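Local coordinates for arginase (PDB 5YNL), which probably hydrolyses L-arginine to L-ornithine and urea, as other arginases do, and is a cold-adapted enzyme from a psychrophilic yeast, at residues A[160-165]-A[220-225]; A[197-202]-A[226-231]. One frame throughout, in Å; residues are numbered along the deposited sequence.

How the interactions relate
Interactions 1 and 2 lie side by side on one side of the chain's centre, their own centres about 9 Å apart. Along the chain their segments alternate: helix 158-168 supplies 160-165, helix 198-202 follows, then the loop segment 220-225 runs straight into 226-231 and strand 228-233. Helix 198-202 is the piece that joins them. Leu202 packs with CD1 on Val162 CG1 and with CD2 on Ser163 OG, while its carbonyl O probably accepts a hydrogen bond from Leu223 N. Both contacts lie along the chain that leads into, and forms the start of, strand 228-233 of the eight-stranded parallel sheet, the core of the arginase alpha/beta fold.

Interaction 1. Residues A[160-165]-A[220-225]; sequences GTVSGT and KPCLKP
Val162 and Ser163 meet Cys222 in a small, largely apolar contact between helix 158-168 and the loop that leads into strand 228-233, with 123 Å² buried in all. No hydrogen bond crosses it. Cys222 brings a single atom, its sulfur, to the helix: SG stands 3.9 Å from the carbonyl O of Val162, 4.1 Å from CA of Ser163 and 4.2 Å from CG1 of Val162. The thiol thus rests against a turn of helical backbone and is flanked by one valine methyl. Its chi1 of 59° sets SG between its own backbone N and carbonyl carbon, and from there it reaches the helix. On the opposing side, CG1 of Val162 lies anti to the backbone N (chi1 167°) and is the branch turned to the sulfur. Ser163 meets the sulfur through CA; its hydroxyl is hydrogen-bonded to Met159 O, one turn back in the helix.

Within the helix, Thr161 O accepts from both Thr165 N and Thr165 OG1, which reach it from opposite faces of the carbonyl plane; the hydroxyl bond is 2.8 Å long, with a C=O...OG1 angle of 155°. The link to the sheet is made by other bonds of the threonine hydroxyls, Thr165 OG1 to Ser326 OG and Thr161 OG1 to Asp328 OD1 and Thr150 OG1. Helix 198-202 lies next to the sulfur contact.

The loop therefore meets helix 158-168 directly through van der Waals contact alone. The polarisable sulfur lies against carbonyl, CA and methyl without a directional bond, which probably makes this direct contact tolerant of small shifts, while the loop's polar tie runs to helix 198-202 instead.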
loop_
_atom_site.group_PDB
_atom_site.type_symbol
_atom_site.label_atom_id
_atom_site.label_comp_id
_atom_site.label_asym_id
_atom_site.label_seq_id
_atom_site.Cartn_x
_atom_site.Cartn_y
_atom_site.Cartn_z
ATOM N N GLY A 160 -0.905 5.386 8.422
ATOM C CA GLY A 160 -2.231 5.973 8.353
ATOM C C GLY A 160 -3.178 5.188 7.465
ATOM O O GLY A 160 -4.280 4.806 7.889
ATOM N N THR A 161 -2.737 4.952 6.234
ATOM C CA THR A 161 -3.532 4.261 5.227
ATOM C C THR A 161 -4.044 2.893 5.723
ATOM O O THR A 161 -5.211 2.531 5.505
ATOM C CB THR A 161 -2.705 4.120 3.912
ATOM O OG1 THR A 161 -3.563 3.908 2.787
ATOM C CG2 THR A 161 -1.778 2.985 4.009
ATOM N N VAL A 162 -3.185 2.148 6.418
ATOM C CA VAL A 162 -3.541 0.817 6.891
ATOM C C VAL A 162 -4.447 0.925 8.137
ATOM O O VAL A 162 -5.346 0.107 8.338
ATOM C CB VAL A 162 -2.263 -0.026 7.177
ATOM C CG1 VAL A 162 -2.582 -1.296 7.961
ATOM C CG2 VAL A 162 -1.539 -0.370 5.894
ATOM N N SER A 163 -4.232 1.950 8.957
ATOM C CA SER A 163 -5.086 2.144 10.123
ATOM C C SER A 163 -6.533 2.398 9.705
ATOM O O SER A 163 -7.442 1.718 10.167
ATOM C CB SER A 163 -4.576 3.297 10.983
ATOM O OG SER A 163 -3.242 3.059 11.390
ATOM N N GLY A 164 -6.737 3.369 8.816
ATOM C CA GLY A 164 -8.065 3.700 8.327
ATOM C C GLY A 164 -8.743 2.508 7.684
ATOM O O GLY A 164 -9.882 2.183 8.012
ATOM N N THR A 165 -8.031 1.852 6.767
ATOM C CA THR A 165 -8.550 0.712 6.022
ATOM C C THR A 165 -8.963 -0.433 6.952
ATOM O O THR A 165 -10.065 -0.990 6.824
ATOM C CB THR A 165 -7.501 0.220 5.016
ATOM O OG1 THR A 165 -7.265 1.240 4.024
ATOM C CG2 THR A 165 -7.960 -1.061 4.359
ATOM N N LYS A 220 -3.841 1.739 17.053
ATOM C CA LYS A 220 -4.076 0.411 17.605
ATOM C C LYS A 220 -3.439 -0.591 16.645
ATOM O O LYS A 220 -3.480 -0.402 15.417
ATOM C CB LYS A 220 -5.572 0.127 17.760
ATOM N N PRO A 221 -2.806 -1.634 17.201
ATOM C CA PRO A 221 -2.256 -2.716 16.383
ATOM C C PRO A 221 -3.399 -3.397 15.651
ATOM O O PRO A 221 -4.135 -4.176 16.261
ATOM C CB PRO A 221 -1.661 -3.674 17.421
ATOM C CG PRO A 221 -1.414 -2.840 18.625
ATOM C CD PRO A 221 -2.486 -1.792 18.631
ATOM N N CYS A 222 -3.562 -3.102 14.367
ATOM C CA CYS A 222 -4.710 -3.617 13.637
ATOM C C CYS A 222 -4.320 -4.731 12.668
ATOM O O CYS A 222 -5.166 -5.250 11.929
ATOM C CB CYS A 222 -5.404 -2.473 12.899
ATOM S SG CYS A 222 -4.351 -1.597 11.703
ATOM N N LEU A 223 -3.038 -5.097 12.686
ATOM C CA LEU A 223 -2.483 -6.040 11.714
ATOM C C LEU A 223 -1.817 -7.247 12.373
ATOM O O LEU A 223 -0.780 -7.111 13.027
ATOM C CB LEU A 223 -1.455 -5.338 10.822
ATOM C CG LEU A 223 -0.872 -6.219 9.719
ATOM C CD1 LEU A 223 -1.843 -6.316 8.550
ATOM C CD2 LEU A 223 0.480 -5.699 9.245
ATOM N N LYS A 224 -2.415 -8.422 12.191
ATOM C CA LYS A 224 -1.808 -9.678 12.616
ATOM C C LYS A 224 -0.687 -10.043 11.635
ATOM O O LYS A 224 -0.816 -9.803 10.433
ATOM C CB LYS A 224 -2.867 -10.782 12.646
ATOM C CG LYS A 224 -3.867 -10.703 13.818
ATOM C CD LYS A 224 -5.245 -11.275 13.418
ATOM C CE LYS A 224 -6.156 -11.565 14.627
ATOM N NZ LYS A 224 -5.883 -12.857 15.343
ATOM N N PRO A 225 0.415 -10.623 12.137
ATOM C CA PRO A 225 1.574 -10.976 11.304
ATOM C C PRO A 225 1.281 -11.990 10.195
ATOM O O PRO A 225 2.092 -12.131 9.272
ATOM C CB PRO A 225 2.557 -11.591 12.313
ATOM C CG PRO A 225 1.689 -12.040 13.487
ATOM C CD PRO A 225 0.639 -10.962 13.555
#

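Interaction 2. Residues A[197-202]-A[226-231]; sequences CPVSFL and ERIVYI
Val199 projects from helix 198-202 onto two side chains of strand 228-233, Ile228 and Tyr230, in a buried contact of 99 Å² without a hydrogen bond between the segments. The purely aliphatic part is a tip-to-tip meeting of Val199 and Ile228, CG1 of the valine lying 3.7 Å from CD1 of the isoleucine. Ile228 is fully extended, with chi1 and chi2 both at 175°, and this carries its terminal methyl out to the helix.

The aromatic part involves the phenol end of Tyr230. Its OH sits beside both valine methyls, 3.3 Å from Val199 CG2 and 3.4 Å from CG1, and CG2 lies at the ring edge, near the ring plane. Within the strand, Ile228 CG1 lies over one face of the same ring, 4.1 Å above its plane and offset toward the rim, so Ile228 packs on both Val199 and Tyr230.

The phenol oxygen that meets the valine methyls also makes a weak hydrogen bond to Ala181 O, while the backbone of Val199 is hydrogen-bonded to that of Asp182.

Trp176 of the adjacent parallel strand 173-177 meets Tyr230 edge-to-face and also touches Val199. On the other side of the strand from Ile228 and Tyr230, Val229 and Ile231 pack on helix 254-273, which places strand 228-233 between that helix and the short helix 198-202.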
loop_
_atom_site.group_PDB
_atom_site.type_symbol
_atom_site.label_atom_id
_atom_site.label_comp_id
_atom_site.label_asym_id
_atom_site.label_seq_id
_atom_site.Cartn_x
_atom_site.Cartn_y
_atom_site.Cartn_z
ATOM N N CYS A 197 9.819 2.176 10.149
ATOM C CA CYS A 197 9.097 1.668 11.318
ATOM C C CYS A 197 7.577 1.382 11.211
ATOM O O CYS A 197 7.008 0.829 12.152
ATOM C CB CYS A 197 9.356 2.576 12.525
ATOM S SG CYS A 197 11.099 2.824 12.877
ATOM N N PRO A 198 6.920 1.732 10.082
ATOM C CA PRO A 198 5.454 1.720 10.168
ATOM C C PRO A 198 4.835 0.357 10.436
ATOM O O PRO A 198 3.740 0.287 11.001
ATOM C CB PRO A 198 5.019 2.188 8.771
ATOM C CG PRO A 198 6.115 1.758 7.871
ATOM C CD PRO A 198 7.366 1.987 8.697
ATOM N N VAL A 199 5.503 -0.711 10.023
ATOM C CA VAL A 199 4.916 -2.030 10.200
ATOM C C VAL A 199 4.995 -2.436 11.671
ATOM O O VAL A 199 4.097 -3.092 12.198
ATOM C CB VAL A 199 5.566 -3.078 9.275
ATOM C CG1 VAL A 199 4.730 -4.351 9.236
ATOM C CG2 VAL A 199 5.696 -2.523 7.879
ATOM N N SER A 200 6.062 -2.003 12.334
ATOM C CA SER A 200 6.274 -2.326 13.735
ATOM C C SER A 200 5.183 -1.735 14.633
ATOM O O SER A 200 4.890 -2.280 15.703
ATOM C CB SER A 200 7.671 -1.877 14.181
ATOM O OG SER A 200 7.753 -0.475 14.350
ATOM N N PHE A 201 4.570 -0.632 14.202
ATOM C CA PHE A 201 3.484 -0.021 14.977
ATOM C C PHE A 201 2.173 -0.750 14.669
ATOM O O PHE A 201 1.378 -1.023 15.560
ATOM C CB PHE A 201 3.344 1.472 14.641
ATOM C CG PHE A 201 4.457 2.345 15.184
ATOM C CD1 PHE A 201 5.710 2.383 14.573
ATOM C CD2 PHE A 201 4.232 3.166 16.287
ATOM C CE1 PHE A 201 6.729 3.199 15.071
ATOM C CE2 PHE A 201 5.249 3.983 16.794
ATOM C CZ PHE A 201 6.497 3.997 16.182
ATOM N N LEU A 202 1.941 -1.049 13.388
ATOM C CA LEU A 202 0.713 -1.747 12.994
ATOM C C LEU A 202 0.639 -3.151 13.594
ATOM O O LEU A 202 -0.450 -3.646 13.902
ATOM C CB LEU A 202 0.599 -1.810 11.479
ATOM C CG LEU A 202 0.630 -0.431 10.818
ATOM C CD1 LEU A 202 0.893 -0.568 9.319
ATOM C CD2 LEU A 202 -0.650 0.361 11.091
ATOM N N GLU A 226 0.159 -12.695 10.278
ATOM C CA GLU A 226 -0.201 -13.644 9.232
ATOM C C GLU A 226 -1.094 -12.978 8.188
ATOM O O GLU A 226 -1.548 -13.629 7.241
ATOM C CB GLU A 226 -0.931 -14.836 9.830
ATOM C CG GLU A 226 -2.279 -14.453 10.376
ATOM C CD GLU A 226 -2.347 -14.539 11.885
ATOM O OE1 GLU A 226 -1.289 -14.413 12.557
ATOM O OE2 GLU A 226 -3.467 -14.742 12.398
ATOM N N ARG A 227 -1.353 -11.685 8.370
ATOM C CA ARG A 227 -2.191 -10.939 7.438
ATOM C C ARG A 227 -1.344 -10.072 6.484
ATOM O O ARG A 227 -1.859 -9.484 5.540
ATOM C CB ARG A 227 -3.209 -10.079 8.210
ATOM C CG ARG A 227 -4.681 -10.569 8.211
ATOM C CD ARG A 227 -4.859 -12.010 8.658
ATOM N NE ARG A 227 -4.922 -12.934 7.519
ATOM C CZ ARG A 227 -5.259 -14.223 7.610
ATOM N NH1 ARG A 227 -5.568 -14.753 8.790
ATOM N NH2 ARG A 227 -5.292 -14.986 6.522
ATOM N N ILE A 228 -0.040 -10.008 6.719
ATOM C CA ILE A 228 0.842 -9.243 5.836
ATOM C C ILE A 228 1.741 -10.141 4.988
ATOM O O ILE A 228 2.220 -11.178 5.469
ATOM C CB ILE A 228 1.678 -8.169 6.606
ATOM C CG1 ILE A 228 2.682 -7.466 5.667
ATOM C CG2 ILE A 228 2.336 -8.761 7.848
ATOM C CD1 ILE A 228 3.468 -6.305 6.307
ATOM N N VAL A 229 1.935 -9.753 3.718
ATOM C CA VAL A 229 2.897 -10.419 2.847
ATOM C C VAL A 229 3.708 -9.384 2.062
ATOM O O VAL A 229 3.177 -8.335 1.642
ATOM C CB VAL A 229 2.224 -11.505 1.938
ATOM C CG1 VAL A 229 1.275 -10.875 0.928
ATOM C CG2 VAL A 229 3.267 -12.357 1.226
ATOM N N TYR A 230 5.001 -9.666 1.902
ATOM C CA TYR A 230 5.934 -8.758 1.255
ATOM C C TYR A 230 6.345 -9.319 -0.115
ATOM O O TYR A 230 6.689 -10.511 -0.247
ATOM C CB TYR A 230 7.192 -8.605 2.109
ATOM C CG TYR A 230 7.055 -7.765 3.357
ATOM C CD1 TYR A 230 7.115 -6.384 3.296
ATOM C CD2 TYR A 230 6.910 -8.351 4.603
ATOM C CE1 TYR A 230 7.008 -5.608 4.435
ATOM C CE2 TYR A 230 6.803 -7.576 5.757
ATOM C CZ TYR A 230 6.853 -6.206 5.657
ATOM O OH TYR A 230 6.745 -5.422 6.783
ATOM N N ILE A 231 6.315 -8.460 -1.129
ATOM C CA ILE A 231 6.747 -8.812 -2.472
ATOM C C ILE A 231 7.700 -7.743 -2.942
ATOM O O ILE A 231 7.342 -6.545 -2.903
ATOM C CB ILE A 231 5.560 -8.827 -3.443
ATOM C CG1 ILE A 231 4.576 -9.921 -3.019
ATOM C CG2 ILE A 231 6.042 -9.051 -4.875
ATOM C CD1 ILE A 231 3.201 -9.840 -3.666
#